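Local coordinates for protein 6-phosphogluconate dehydratase (Shewanella oneidensis, PDB 2GP4) that probably dehydrates 6-phosphogluconate to 2-keto-3-deoxy-6-phosphogluconate, the dehydratase step of the Entner-Doudoroff pathway, and is seen here in an apo form without its iron-sulfur cluster, at residues V302-I311 and I327-V338; L191-G199 and R274-V285. All coordinates share one frame; numbering follows the deposited sequence.

Two ways of burying a helix face appear side by side in this chain: against a second helix in contact 1, and against an outer strand of a sheet in contact 2. Both belong to the largely helical N-terminal part of the protein. Their centres lie 22 Å apart and their nearest atoms about 7 Å apart, so they do not touch. Helix 179-186 links them, since Leu182 packs on Val302 and Ala330 of contact 1 and on Phe195 of contact 2. The centre of contact 1 lies about 12 Å from the centre of the chain, that of contact 2 about 22 Å. The cluster is absent from this apo form, and neither contact includes a bound ligand.

Contact 1 (V302-I311 and I327-V338); sequences VNEKSIVNGI and IVAAARAAGIIV
Ile307 and Ala331 meet at the middle of an interface built mostly of aliphatic side chains, with no hydrogen bond from one segment to the other. The CD1 of Ile307 lies 3.8 Å from Ala331 CB, and its CG1 rests on the same methyl and faces Ile336 CD1. With chi1 at -74°, CG2 takes the position opposite the backbone N, which brings this second branch to 3.9 Å from Val338 CG2, the two side chains meeting at a slant. Replacing Ile307 with an alanine takes away both branches and is likely to open a gap between Ala331, Ile336 and Val338. One turn on, Ile311 lays its CG1 3.7 Å from Ile327 CG2, while the extended end of its chain (chi2 174°) carries CD1 tip to tip onto Val338 CG1. Phe343 of helix 340-347 touches both Ile311 and Val338.

The pattern is an antiparallel helix pair: helices 304-311 and 327-333 run at 175° to each other, their axes 10.8 Å apart, joined by a short connection. A Schellman motif ends the second helix, with Ile336 N bonded to Ala331 O, Gly335 N to Arg332 O, and Gly335, at positive phi, as the C-prime residue. Ala334 N is a further donor to Ala331 O, from the opposite face of its plane to Ile336 N. The chain then turns back, and Ile336 and Val338 enter the interface.

Ile336 meets the start of the first helix, its CD1 3.5 Å from Asn303 C, against backbone more than side chain. Asn303 and Ser306 form a capping box there: Asn303 OD1 takes Ser306 N at 3.0 Å, from above its carbonyl plane, and Ser306 OG takes Asn303 N at 2.8 Å. Beside this cap Val302 CG1 packs on Ala334 CB.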
ATOM      1  N   VAL A 302     -14.242  -1.106   7.873  1.00 21.26           N
ATOM      2  CA  VAL A 302     -12.834  -1.007   8.218  1.00 20.66           C
ATOM      3  C   VAL A 302     -12.714  -1.343   9.707  1.00 20.55           C
ATOM      4  O   VAL A 302     -13.242  -0.628  10.565  1.00 20.30           O
ATOM      5  CB  VAL A 302     -12.248   0.393   7.905  1.00 20.66           C
ATOM      6  CG1 VAL A 302     -10.818   0.502   8.406  1.00 19.70           C
ATOM      7  CG2 VAL A 302     -12.324   0.693   6.395  1.00 20.34           C
ATOM      8  N   ASN A 303     -12.050  -2.459   9.991  1.00 20.16           N
ATOM      9  CA  ASN A 303     -11.823  -2.923  11.357  1.00 20.13           C
ATOM     10  C   ASN A 303     -10.510  -3.686  11.401  1.00 20.04           C
ATOM     11  O   ASN A 303      -9.850  -3.822  10.370  1.00 20.45           O
ATOM     12  CB  ASN A 303     -12.986  -3.790  11.866  1.00 19.91           C
ATOM     13  CG  ASN A 303     -13.207  -5.034  11.020  1.00 20.05           C
ATOM     14  OD1 ASN A 303     -12.338  -5.900  10.921  1.00 21.66           O
ATOM     15  ND2 ASN A 303     -14.377  -5.131  10.415  1.00 19.33           N
ATOM     16  N   GLU A 304     -10.141  -4.181  12.579  1.00 19.69           N
ATOM     17  CA  GLU A 304      -8.870  -4.873  12.774  1.00 19.68           C
ATOM     18  C   GLU A 304      -8.690  -6.070  11.834  1.00 19.51           C
ATOM     19  O   GLU A 304      -7.625  -6.237  11.238  1.00 19.31           O
ATOM     20  CB  GLU A 304      -8.697  -5.298  14.235  1.00 19.76           C
ATOM     21  CG  GLU A 304      -8.778  -4.147  15.253  1.00 20.62           C
ATOM     22  CD  GLU A 304     -10.152  -3.997  15.914  1.00 21.53           C
ATOM     23  OE1 GLU A 304     -11.187  -4.126  15.230  1.00 20.88           O
ATOM     24  OE2 GLU A 304     -10.191  -3.738  17.137  1.00 22.44           O
ATOM     25  N   LYS A 305      -9.737  -6.881  11.691  1.00 19.48           N
ATOM     26  CA  LYS A 305      -9.682  -8.068  10.837  1.00 19.47           C
ATOM     27  C   LYS A 305      -9.544  -7.709   9.359  1.00 19.31           C
ATOM     28  O   LYS A 305      -8.801  -8.367   8.620  1.00 18.89           O
ATOM     29  CB  LYS A 305     -10.927  -8.933  11.025  1.00 19.56           C
ATOM     30  CG  LYS A 305     -11.009  -9.648  12.359  1.00 20.72           C
ATOM     31  CD  LYS A 305     -12.393 -10.220  12.557  1.00 21.61           C
ATOM     32  CE  LYS A 305     -12.628 -10.611  14.001  1.00 24.14           C
ATOM     33  NZ  LYS A 305     -11.958 -11.898  14.349  1.00 25.32           N
ATOM     34  N   SER A 306     -10.267  -6.673   8.931  1.00 19.15           N
ATOM     35  CA  SER A 306     -10.260  -6.285   7.522  1.00 19.05           C
ATOM     36  C   SER A 306      -8.951  -5.585   7.158  1.00 18.60           C
ATOM     37  O   SER A 306      -8.451  -5.741   6.046  1.00 18.49           O
ATOM     38  CB  SER A 306     -11.489  -5.444   7.159  1.00 18.94           C
ATOM     39  OG  SER A 306     -11.567  -4.265   7.938  1.00 19.70           O
ATOM     40  N   ILE A 307      -8.396  -4.841   8.112  1.00 18.33           N
ATOM     41  CA  ILE A 307      -7.059  -4.261   7.974  1.00 18.19           C
ATOM     42  C   ILE A 307      -5.990  -5.349   7.833  1.00 18.05           C
ATOM     43  O   ILE A 307      -5.161  -5.302   6.912  1.00 17.86           O
ATOM     44  CB  ILE A 307      -6.731  -3.290   9.142  1.00 18.28           C
ATOM     45  CG1 ILE A 307      -7.507  -1.975   8.976  1.00 18.46           C
ATOM     46  CG2 ILE A 307      -5.224  -3.014   9.244  1.00 18.44           C
ATOM     47  CD1 ILE A 307      -7.171  -1.185   7.705  1.00 17.31           C
ATOM     48  N   VAL A 308      -6.018  -6.333   8.729  1.00 18.01           N
ATOM     49  CA  VAL A 308      -5.111  -7.480   8.633  1.00 18.10           C
ATOM     50  C   VAL A 308      -5.266  -8.172   7.267  1.00 18.09           C
ATOM     51  O   VAL A 308      -4.273  -8.475   6.610  1.00 18.19           O
ATOM     52  CB  VAL A 308      -5.312  -8.475   9.808  1.00 18.23           C
ATOM     53  CG1 VAL A 308      -4.666  -9.832   9.513  1.00 18.23           C
ATOM     54  CG2 VAL A 308      -4.759  -7.892  11.102  1.00 18.11           C
ATOM     55  N   ASN A 309      -6.514  -8.383   6.845  1.00 18.04           N
ATOM     56  CA  ASN A 309      -6.828  -8.962   5.541  1.00 18.14           C
ATOM     57  C   ASN A 309      -6.158  -8.195   4.402  1.00 18.27           C
ATOM     58  O   ASN A 309      -5.635  -8.795   3.458  1.00 18.29           O
ATOM     59  CB  ASN A 309      -8.353  -9.032   5.318  1.00 17.93           C
ATOM     60  CG  ASN A 309      -9.020 -10.217   6.050  1.00 17.91           C
ATOM     61  OD1 ASN A 309      -8.362 -10.983   6.759  1.00 15.65           O
ATOM     62  ND2 ASN A 309     -10.338 -10.363   5.865  1.00 16.43           N
ATOM     63  N   GLY A 310      -6.172  -6.868   4.507  1.00 18.38           N
ATOM     64  CA  GLY A 310      -5.554  -6.001   3.515  1.00 18.55           C
ATOM     65  C   GLY A 310      -4.059  -6.197   3.472  1.00 18.79           C
ATOM     66  O   GLY A 310      -3.466  -6.223   2.396  1.00 19.46           O
ATOM     67  N   ILE A 311      -3.447  -6.347   4.644  1.00 18.89           N
ATOM     68  CA  ILE A 311      -2.011  -6.567   4.737  1.00 18.93           C
ATOM     69  C   ILE A 311      -1.598  -7.908   4.124  1.00 19.25           C
ATOM     70  O   ILE A 311      -0.627  -7.964   3.364  1.00 19.00           O
ATOM     71  CB  ILE A 311      -1.496  -6.454   6.189  1.00 18.97           C
ATOM     72  CG1 ILE A 311      -1.719  -5.038   6.731  1.00 18.82           C
ATOM     73  CG2 ILE A 311      -0.014  -6.837   6.265  1.00 18.64           C
ATOM     74  CD1 ILE A 311      -1.356  -4.874   8.227  1.00 18.79           C
ATOM     75  N   ILE A 327      -1.795   1.804   4.497  1.00 22.09           N
ATOM     76  CA  ILE A 327      -2.598   0.881   5.303  1.00 21.48           C
ATOM     77  C   ILE A 327      -2.584   1.344   6.758  1.00 20.97           C
ATOM     78  O   ILE A 327      -3.620   1.354   7.420  1.00 21.12           O
ATOM     79  CB  ILE A 327      -2.080  -0.584   5.199  1.00 21.90           C
ATOM     80  CG1 ILE A 327      -2.348  -1.161   3.800  1.00 21.47           C
ATOM     81  CG2 ILE A 327      -2.685  -1.482   6.311  1.00 21.64           C
ATOM     82  CD1 ILE A 327      -1.820  -2.588   3.596  1.00 21.18           C
ATOM     83  N   VAL A 328      -1.406   1.735   7.235  1.00 20.19           N
ATOM     84  CA  VAL A 328      -1.209   2.207   8.609  1.00 19.52           C
ATOM     85  C   VAL A 328      -1.924   3.547   8.850  1.00 19.35           C
ATOM     86  O   VAL A 328      -2.513   3.758   9.915  1.00 19.32           O
ATOM     87  CB  VAL A 328       0.311   2.308   8.949  1.00 19.40           C
ATOM     88  CG1 VAL A 328       0.550   3.024  10.273  1.00 18.88           C
ATOM     89  CG2 VAL A 328       0.927   0.934   8.983  1.00 19.00           C
ATOM     90  N   ALA A 329      -1.875   4.436   7.858  1.00 18.90           N
ATOM     91  CA  ALA A 329      -2.567   5.723   7.930  1.00 18.71           C
ATOM     92  C   ALA A 329      -4.086   5.567   7.880  1.00 18.71           C
ATOM     93  O   ALA A 329      -4.814   6.265   8.597  1.00 18.75           O
ATOM     94  CB  ALA A 329      -2.095   6.648   6.826  1.00 18.58           C
ATOM     95  N   ALA A 330      -4.563   4.657   7.033  1.00 18.69           N
ATOM     96  CA  ALA A 330      -6.002   4.389   6.941  1.00 18.54           C
ATOM     97  C   ALA A 330      -6.512   3.794   8.245  1.00 18.37           C
ATOM     98  O   ALA A 330      -7.526   4.241   8.773  1.00 18.25           O
ATOM     99  CB  ALA A 330      -6.315   3.469   5.771  1.00 18.33           C
ATOM    100  N   ALA A 331      -5.790   2.803   8.766  1.00 18.23           N
ATOM    101  CA  ALA A 331      -6.174   2.132  10.007  1.00 18.24           C
ATOM    102  C   ALA A 331      -6.192   3.092  11.200  1.00 18.21           C
ATOM    103  O   ALA A 331      -7.114   3.050  12.017  1.00 17.92           O
ATOM    104  CB  ALA A 331      -5.262   0.940  10.286  1.00 18.07           C
ATOM    105  N   ARG A 332      -5.177   3.953  11.285  1.00 18.31           N
ATOM    106  CA  ARG A 332      -5.068   4.924  12.374  1.00 18.43           C
ATOM    107  C   ARG A 332      -6.266   5.853  12.427  1.00 18.48           C
ATOM    108  O   ARG A 332      -6.755   6.167  13.509  1.00 18.38           O
ATOM    109  CB  ARG A 332      -3.773   5.739  12.286  1.00 18.39           C
ATOM    110  CG  ARG A 332      -3.432   6.497  13.579  1.00 18.62           C
ATOM    111  CD  ARG A 332      -3.254   5.530  14.750  1.00 18.97           C
ATOM    112  NE  ARG A 332      -3.417   6.162  16.057  1.00 19.32           N
ATOM    113  CZ  ARG A 332      -4.585   6.315  16.679  1.00 19.78           C
ATOM    114  NH1 ARG A 332      -5.711   5.901  16.109  1.00 19.12           N
ATOM    115  NH2 ARG A 332      -4.629   6.887  17.878  1.00 19.82           N
ATOM    116  N   ALA A 333      -6.739   6.273  11.255  1.00 18.59           N
ATOM    117  CA  ALA A 333      -7.930   7.108  11.146  1.00 18.66           C
ATOM    118  C   ALA A 333      -9.129   6.415  11.785  1.00 18.80           C
ATOM    119  O   ALA A 333     -10.004   7.071  12.344  1.00 19.02           O
ATOM    120  CB  ALA A 333      -8.220   7.452   9.682  1.00 18.32           C
ATOM    121  N   ALA A 334      -9.144   5.086  11.714  1.00 18.98           N
ATOM    122  CA  ALA A 334     -10.247   4.278  12.236  1.00 18.95           C
ATOM    123  C   ALA A 334      -9.989   3.759  13.645  1.00 18.93           C
ATOM    124  O   ALA A 334     -10.674   2.837  14.106  1.00 18.99           O
ATOM    125  CB  ALA A 334     -10.541   3.122  11.286  1.00 18.93           C
ATOM    126  N   GLY A 335      -9.000   4.344  14.323  1.00 18.73           N
ATOM    127  CA  GLY A 335      -8.670   3.969  15.698  1.00 18.52           C
ATOM    128  C   GLY A 335      -7.871   2.683  15.837  1.00 18.67           C
ATOM    129  O   GLY A 335      -7.737   2.143  16.942  1.00 18.87           O
ATOM    130  N   ILE A 336      -7.328   2.199  14.722  1.00 18.38           N
ATOM    131  CA  ILE A 336      -6.594   0.940  14.696  1.00 18.24           C
ATOM    132  C   ILE A 336      -5.097   1.185  14.538  1.00 17.98           C
ATOM    133  O   ILE A 336      -4.665   1.845  13.591  1.00 18.06           O
ATOM    134  CB  ILE A 336      -7.127   0.007  13.580  1.00 18.50           C
ATOM    135  CG1 ILE A 336      -8.621  -0.267  13.804  1.00 19.11           C
ATOM    136  CG2 ILE A 336      -6.348  -1.305  13.552  1.00 18.18           C
ATOM    137  CD1 ILE A 336      -9.416  -0.541  12.541  1.00 19.85           C
ATOM    138  N   ILE A 337      -4.314   0.654  15.474  1.00 17.81           N
ATOM    139  CA  ILE A 337      -2.872   0.889  15.502  1.00 17.39           C
ATOM    140  C   ILE A 337      -2.097  -0.336  15.017  1.00 17.56           C
ATOM    141  O   ILE A 337      -2.102  -1.378  15.674  1.00 17.63           O
ATOM    142  CB  ILE A 337      -2.388   1.309  16.916  1.00 17.50           C
ATOM    143  CG1 ILE A 337      -3.279   2.430  17.477  1.00 17.09           C
ATOM    144  CG2 ILE A 337      -0.902   1.704  16.882  1.00 16.66           C
ATOM    145  CD1 ILE A 337      -2.916   2.917  18.875  1.00 16.91           C
ATOM    146  N   VAL A 338      -1.437  -0.191  13.866  1.00 17.55           N
ATOM    147  CA  VAL A 338      -0.624  -1.249  13.254  1.00 17.46           C
ATOM    148  C   VAL A 338       0.825  -0.769  13.090  1.00 17.50           C
ATOM    149  O   VAL A 338       1.063   0.361  12.657  1.00 17.41           O
ATOM    150  CB  VAL A 338      -1.190  -1.658  11.857  1.00 17.68           C
ATOM    151  CG1 VAL A 338      -0.266  -2.644  11.144  1.00 18.00           C
ATOM    152  CG2 VAL A 338      -2.594  -2.242  11.973  1.00 17.53           C
TER

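Contact 2 (L191-G199 and R274-V285); sequences LPMLFVPAG and REALNKMAAKQV
Arg274 reaches from its helix to the loop that follows strand 193-195, and its path shows how one long side chain can fasten a loop to a helix. From CB the chain leaves with CG opposite the backbone N (chi1 165°), then bends twice, at chi2 and chi3, which brings CD to 3.8 Å from Pro197 O. At the next atom the polar contact begins: NE donates to Ala198 O at 3.0 Å, with an N-H...O angle of 154°, although the donor sits well above the plane of that carbonyl. CZ and the guanidinium centre lie beneath Pro197 O, which stands 3.4 Å over one face. NH2 comes near Gly199 CA at the edge of the group and is held by Ser264 O, outside the two segments.

Pro197 O has another partner. A water donates to it and to Asn278 OD1, 2.7 Å from each, and so bridges loop and helix one turn beyond Arg274. Asn278 OD1 also meets Val196 CG1.

Farther along, the contact is apolar. Val196 CG2 stands 3.8 Å from Ala281 CB, a small residue against which the chain just past the strand settles. Leu194 divides its methyls, CD2 lying along Ala281 and the CB and CG of Gln284, CD1 going toward Val285, whose CG2 is less surely placed. The amide of Gln284 turns elsewhere, its NE2 bonding to Val393 O. Val285 CG1 rests on the backbone of Pro192.

Strand 193-195 is an outer strand of a small three-stranded mixed sheet, pairing with strand 167-171. Helix 274-285 runs nearly antiparallel to it (163°, axes 8.4 Å apart) over one face, meeting Leu194 and Val196, while Met193 and Phe195 turn to helix 179-186 on the other: layered alpha/beta packing.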
ATOM      1  N   LEU A 191     -21.376   6.857   8.072  1.00 23.79           N
ATOM      2  CA  LEU A 191     -22.074   6.680   6.803  1.00 24.49           C
ATOM      3  C   LEU A 191     -21.634   5.383   6.122  1.00 25.26           C
ATOM      4  O   LEU A 191     -20.464   5.012   6.203  1.00 25.12           O
ATOM      5  CB  LEU A 191     -21.811   7.869   5.867  1.00 24.20           C
ATOM      6  CG  LEU A 191     -22.071   9.309   6.329  1.00 23.94           C
ATOM      7  CD1 LEU A 191     -21.757  10.280   5.201  1.00 23.12           C
ATOM      8  CD2 LEU A 191     -23.506   9.517   6.829  1.00 23.13           C
ATOM      9  N   PRO A 192     -22.579   4.673   5.471  1.00 26.06           N
ATOM     10  CA  PRO A 192     -22.193   3.591   4.571  1.00 26.77           C
ATOM     11  C   PRO A 192     -21.628   4.167   3.280  1.00 27.70           C
ATOM     12  O   PRO A 192     -22.109   5.203   2.798  1.00 27.62           O
ATOM     13  CB  PRO A 192     -23.517   2.882   4.281  1.00 26.77           C
ATOM     14  CG  PRO A 192     -24.555   3.932   4.469  1.00 26.15           C
ATOM     15  CD  PRO A 192     -24.045   4.822   5.560  1.00 25.98           C
HETATM   16  N   MSE A 193     -20.606   3.510   2.738  1.00 28.58           N
HETATM   17  CA  MSE A 193     -19.981   3.957   1.503  1.00 29.82           C
HETATM   18  C   MSE A 193     -19.449   2.790   0.699  1.00 29.63           C
HETATM   19  O   MSE A 193     -19.114   1.740   1.252  1.00 29.52           O
HETATM   20  CB  MSE A 193     -18.847   4.943   1.788  1.00 29.81           C
HETATM   21  CG  MSE A 193     -19.297   6.268   2.380  1.00 30.61           C
HETATM   22 SE   MSE A 193     -17.767   7.372   2.770  1.00 32.50          SE
HETATM   23  CE  MSE A 193     -18.579   8.684   3.944  1.00 30.82           C
ATOM     24  N   LEU A 194     -19.387   2.985  -0.615  1.00 29.78           N
ATOM     25  CA  LEU A 194     -18.773   2.031  -1.522  1.00 29.99           C
ATOM     26  C   LEU A 194     -17.813   2.752  -2.444  1.00 30.16           C
ATOM     27  O   LEU A 194     -18.110   3.855  -2.916  1.00 30.06           O
ATOM     28  CB  LEU A 194     -19.831   1.322  -2.371  1.00 29.94           C
ATOM     29  CG  LEU A 194     -20.516   0.074  -1.818  1.00 30.08           C
ATOM     30  CD1 LEU A 194     -21.562   0.412  -0.760  1.00 29.67           C
ATOM     31  CD2 LEU A 194     -21.151  -0.691  -2.962  1.00 30.67           C
ATOM     32  N   PHE A 195     -16.664   2.127  -2.688  1.00 30.33           N
ATOM     33  CA  PHE A 195     -15.760   2.567  -3.738  1.00 30.84           C
ATOM     34  C   PHE A 195     -16.266   2.045  -5.084  1.00 31.35           C
ATOM     35  O   PHE A 195     -16.692   0.891  -5.194  1.00 31.31           O
ATOM     36  CB  PHE A 195     -14.336   2.082  -3.466  1.00 30.75           C
ATOM     37  CG  PHE A 195     -13.584   2.922  -2.462  1.00 30.63           C
ATOM     38  CD1 PHE A 195     -13.761   2.726  -1.095  1.00 30.00           C
ATOM     39  CD2 PHE A 195     -12.690   3.906  -2.887  1.00 29.97           C
ATOM     40  CE1 PHE A 195     -13.062   3.496  -0.167  1.00 30.10           C
ATOM     41  CE2 PHE A 195     -11.986   4.680  -1.965  1.00 29.66           C
ATOM     42  CZ  PHE A 195     -12.173   4.475  -0.604  1.00 29.90           C
ATOM     43  N   VAL A 196     -16.238   2.910  -6.095  1.00 31.87           N
ATOM     44  CA  VAL A 196     -16.711   2.574  -7.431  1.00 32.62           C
ATOM     45  C   VAL A 196     -15.547   2.700  -8.422  1.00 33.39           C
ATOM     46  O   VAL A 196     -15.209   3.804  -8.853  1.00 33.50           O
ATOM     47  CB  VAL A 196     -17.904   3.469  -7.860  1.00 32.53           C
ATOM     48  CG1 VAL A 196     -18.478   3.006  -9.186  1.00 32.67           C
ATOM     49  CG2 VAL A 196     -18.994   3.472  -6.798  1.00 32.73           C
ATOM     50  N   PRO A 197     -14.917   1.566  -8.774  1.00 34.29           N
ATOM     51  CA  PRO A 197     -13.732   1.597  -9.629  1.00 34.99           C
ATOM     52  C   PRO A 197     -14.062   1.822 -11.102  1.00 35.82           C
ATOM     53  O   PRO A 197     -15.159   1.478 -11.558  1.00 36.20           O
ATOM     54  CB  PRO A 197     -13.131   0.208  -9.434  1.00 35.03           C
ATOM     55  CG  PRO A 197     -14.302  -0.657  -9.137  1.00 34.78           C
ATOM     56  CD  PRO A 197     -15.275   0.190  -8.377  1.00 34.17           C
ATOM     57  N   ALA A 198     -13.110   2.396 -11.831  1.00 36.59           N
ATOM     58  CA  ALA A 198     -13.259   2.630 -13.265  1.00 37.25           C
ATOM     59  C   ALA A 198     -12.810   1.412 -14.074  1.00 37.65           C
ATOM     60  O   ALA A 198     -13.352   1.131 -15.146  1.00 37.63           O
ATOM     61  CB  ALA A 198     -12.474   3.859 -13.680  1.00 37.14           C
ATOM     62  N   GLY A 199     -11.821   0.698 -13.544  1.00 38.16           N
ATOM     63  CA  GLY A 199     -11.205  -0.426 -14.235  1.00 38.82           C
ATOM     64  C   GLY A 199      -9.765  -0.128 -14.610  1.00 39.36           C
ATOM     65  O   GLY A 199      -9.231   0.924 -14.245  1.00 39.48           O
ATOM     66  N   ARG A 274     -19.510  -3.026 -16.688  1.00 42.93           N
ATOM     67  CA  ARG A 274     -19.095  -1.859 -15.912  1.00 42.74           C
ATOM     68  C   ARG A 274     -20.268  -0.902 -15.692  1.00 42.63           C
ATOM     69  O   ARG A 274     -20.428  -0.359 -14.600  1.00 42.61           O
ATOM     70  CB  ARG A 274     -17.901  -1.151 -16.580  1.00 42.79           C
ATOM     71  CG  ARG A 274     -17.592   0.267 -16.087  1.00 42.41           C
ATOM     72  CD  ARG A 274     -17.124   0.325 -14.637  1.00 42.68           C
ATOM     73  NE  ARG A 274     -15.825  -0.311 -14.433  1.00 42.98           N
ATOM     74  CZ  ARG A 274     -15.606  -1.339 -13.618  1.00 43.55           C
ATOM     75  NH1 ARG A 274     -16.595  -1.864 -12.905  1.00 43.58           N
ATOM     76  NH2 ARG A 274     -14.384  -1.840 -13.505  1.00 43.59           N
ATOM     77  N   GLU A 275     -21.102  -0.717 -16.714  1.00 42.47           N
ATOM     78  CA  GLU A 275     -22.288   0.115 -16.548  1.00 42.54           C
ATOM     79  C   GLU A 275     -23.230  -0.481 -15.506  1.00 42.06           C
ATOM     80  O   GLU A 275     -23.728   0.238 -14.645  1.00 42.02           O
ATOM     81  CB  GLU A 275     -23.019   0.366 -17.873  1.00 42.44           C
ATOM     82  CG  GLU A 275     -23.919   1.605 -17.810  1.00 43.06           C
ATOM     83  CD  GLU A 275     -24.646   1.914 -19.111  1.00 43.18           C
ATOM     84  OE1 GLU A 275     -23.992   1.973 -20.177  1.00 43.84           O
ATOM     85  OE2 GLU A 275     -25.880   2.116 -19.055  1.00 43.88           O
ATOM     86  N   ALA A 276     -23.446  -1.794 -15.576  1.00 41.81           N
ATOM     87  CA  ALA A 276     -24.296  -2.498 -14.612  1.00 41.52           C
ATOM     88  C   ALA A 276     -23.745  -2.453 -13.179  1.00 41.38           C
ATOM     89  O   ALA A 276     -24.508  -2.297 -12.226  1.00 41.14           O
ATOM     90  CB  ALA A 276     -24.529  -3.938 -15.059  1.00 41.49           C
ATOM     91  N   LEU A 277     -22.425  -2.582 -13.039  1.00 41.35           N
ATOM     92  CA  LEU A 277     -21.764  -2.520 -11.732  1.00 41.43           C
ATOM     93  C   LEU A 277     -21.820  -1.135 -11.092  1.00 41.60           C
ATOM     94  O   LEU A 277     -21.830  -1.022  -9.867  1.00 41.72           O
ATOM     95  CB  LEU A 277     -20.315  -2.996 -11.825  1.00 41.32           C
ATOM     96  CG  LEU A 277     -20.063  -4.485 -12.082  1.00 41.18           C
ATOM     97  CD1 LEU A 277     -18.576  -4.731 -12.239  1.00 40.38           C
ATOM     98  CD2 LEU A 277     -20.640  -5.368 -10.982  1.00 40.80           C
ATOM     99  N   ASN A 278     -21.853  -0.091 -11.920  1.00 41.66           N
ATOM    100  CA  ASN A 278     -22.059   1.272 -11.438  1.00 41.84           C
ATOM    101  C   ASN A 278     -23.467   1.446 -10.888  1.00 42.12           C
ATOM    102  O   ASN A 278     -23.677   2.169  -9.911  1.00 42.13           O
ATOM    103  CB  ASN A 278     -21.801   2.299 -12.547  1.00 41.68           C
ATOM    104  CG  ASN A 278     -20.343   2.330 -13.002  1.00 41.78           C
ATOM    105  OD1 ASN A 278     -19.422   1.991 -12.251  1.00 40.91           O
ATOM    106  ND2 ASN A 278     -20.132   2.744 -14.245  1.00 41.96           N
ATOM    107  N   LYS A 279     -24.425   0.769 -11.517  1.00 42.50           N
ATOM    108  CA  LYS A 279     -25.821   0.835 -11.099  1.00 42.97           C
ATOM    109  C   LYS A 279     -26.018   0.081  -9.789  1.00 43.20           C
ATOM    110  O   LYS A 279     -26.738   0.543  -8.899  1.00 43.31           O
ATOM    111  CB  LYS A 279     -26.749   0.256 -12.175  1.00 43.10           C
ATOM    112  CG  LYS A 279     -26.440   0.674 -13.612  1.00 43.74           C
ATOM    113  CD  LYS A 279     -26.958   2.066 -13.951  1.00 44.81           C
ATOM    114  CE  LYS A 279     -26.848   2.348 -15.445  1.00 45.13           C
ATOM    115  NZ  LYS A 279     -27.678   1.410 -16.259  1.00 45.90           N
HETATM  116  N   MSE A 280     -25.374  -1.080  -9.677  1.00 43.44           N
HETATM  117  CA  MSE A 280     -25.477  -1.908  -8.481  1.00 43.69           C
HETATM  118  C   MSE A 280     -24.852  -1.212  -7.274  1.00 43.28           C
HETATM  119  O   MSE A 280     -25.398  -1.260  -6.172  1.00 43.07           O
HETATM  120  CB  MSE A 280     -24.829  -3.275  -8.712  1.00 44.32           C
HETATM  121  CG  MSE A 280     -25.099  -4.278  -7.607  1.00 45.53           C
HETATM  122 SE   MSE A 280     -26.987  -4.729  -7.517  1.00 51.23          SE
HETATM  123  CE  MSE A 280     -27.102  -5.275  -5.644  1.00 47.16           C
ATOM    124  N   ALA A 281     -23.714  -0.562  -7.495  1.00 42.91           N
ATOM    125  CA  ALA A 281     -23.044   0.204  -6.446  1.00 42.78           C
ATOM    126  C   ALA A 281     -23.979   1.249  -5.839  1.00 42.67           C
ATOM    127  O   ALA A 281     -24.041   1.376  -4.621  1.00 42.51           O
ATOM    128  CB  ALA A 281     -21.777   0.854  -6.979  1.00 42.65           C
ATOM    129  N   ALA A 282     -24.712   1.968  -6.692  1.00 42.66           N
ATOM    130  CA  ALA A 282     -25.687   2.979  -6.260  1.00 42.64           C
ATOM    131  C   ALA A 282     -26.814   2.386  -5.421  1.00 42.64           C
ATOM    132  O   ALA A 282     -27.130   2.902  -4.350  1.00 42.60           O
ATOM    133  CB  ALA A 282     -26.263   3.732  -7.465  1.00 42.59           C
ATOM    134  N   LYS A 283     -27.413   1.305  -5.912  1.00 42.75           N
ATOM    135  CA  LYS A 283     -28.509   0.636  -5.209  1.00 42.96           C
ATOM    136  C   LYS A 283     -28.062   0.053  -3.867  1.00 42.89           C
ATOM    137  O   LYS A 283     -28.807   0.097  -2.884  1.00 42.90           O
ATOM    138  CB  LYS A 283     -29.116  -0.475  -6.075  1.00 42.99           C
ATOM    139  CG  LYS A 283     -29.924   0.016  -7.274  1.00 43.46           C
ATOM    140  CD  LYS A 283     -30.632  -1.141  -7.979  1.00 43.48           C
ATOM    141  CE  LYS A 283     -31.542  -0.653  -9.106  1.00 44.59           C
ATOM    142  NZ  LYS A 283     -30.803  -0.024 -10.245  1.00 44.22           N
ATOM    143  N   GLN A 284     -26.843  -0.479  -3.833  1.00 42.78           N
ATOM    144  CA  GLN A 284     -26.336  -1.175  -2.659  1.00 42.69           C
ATOM    145  C   GLN A 284     -26.098  -0.250  -1.464  1.00 42.92           C
ATOM    146  O   GLN A 284     -26.392  -0.636  -0.331  1.00 42.74           O
ATOM    147  CB  GLN A 284     -25.082  -1.990  -3.012  1.00 42.56           C
ATOM    148  CG  GLN A 284     -24.513  -2.841  -1.879  1.00 42.09           C
ATOM    149  CD  GLN A 284     -25.431  -3.975  -1.429  1.00 41.07           C
ATOM    150  OE1 GLN A 284     -26.495  -4.203  -1.998  1.00 41.08           O
ATOM    151  NE2 GLN A 284     -25.008  -4.693  -0.398  1.00 40.23           N
ATOM    152  N   VAL A 285     -25.585   0.958  -1.716  1.00 43.37           N
ATOM    153  CA  VAL A 285     -25.357   1.951  -0.648  1.00 44.02           C
ATOM    154  C   VAL A 285     -26.661   2.342   0.037  1.00 44.38           C
ATOM    155  O   VAL A 285     -26.691   2.513   1.255  1.00 44.59           O
ATOM    156  CB  VAL A 285     -24.687   3.259  -1.144  1.00 44.10           C
ATOM    157  CG1 VAL A 285     -23.963   3.945   0.007  1.00 44.26           C
ATOM    158  CG2 VAL A 285     -23.714   2.990  -2.247  1.00 44.43           C
TER
HETATM  159  O   HOH W   1     -17.582   0.339 -11.122  1.00 35.86           O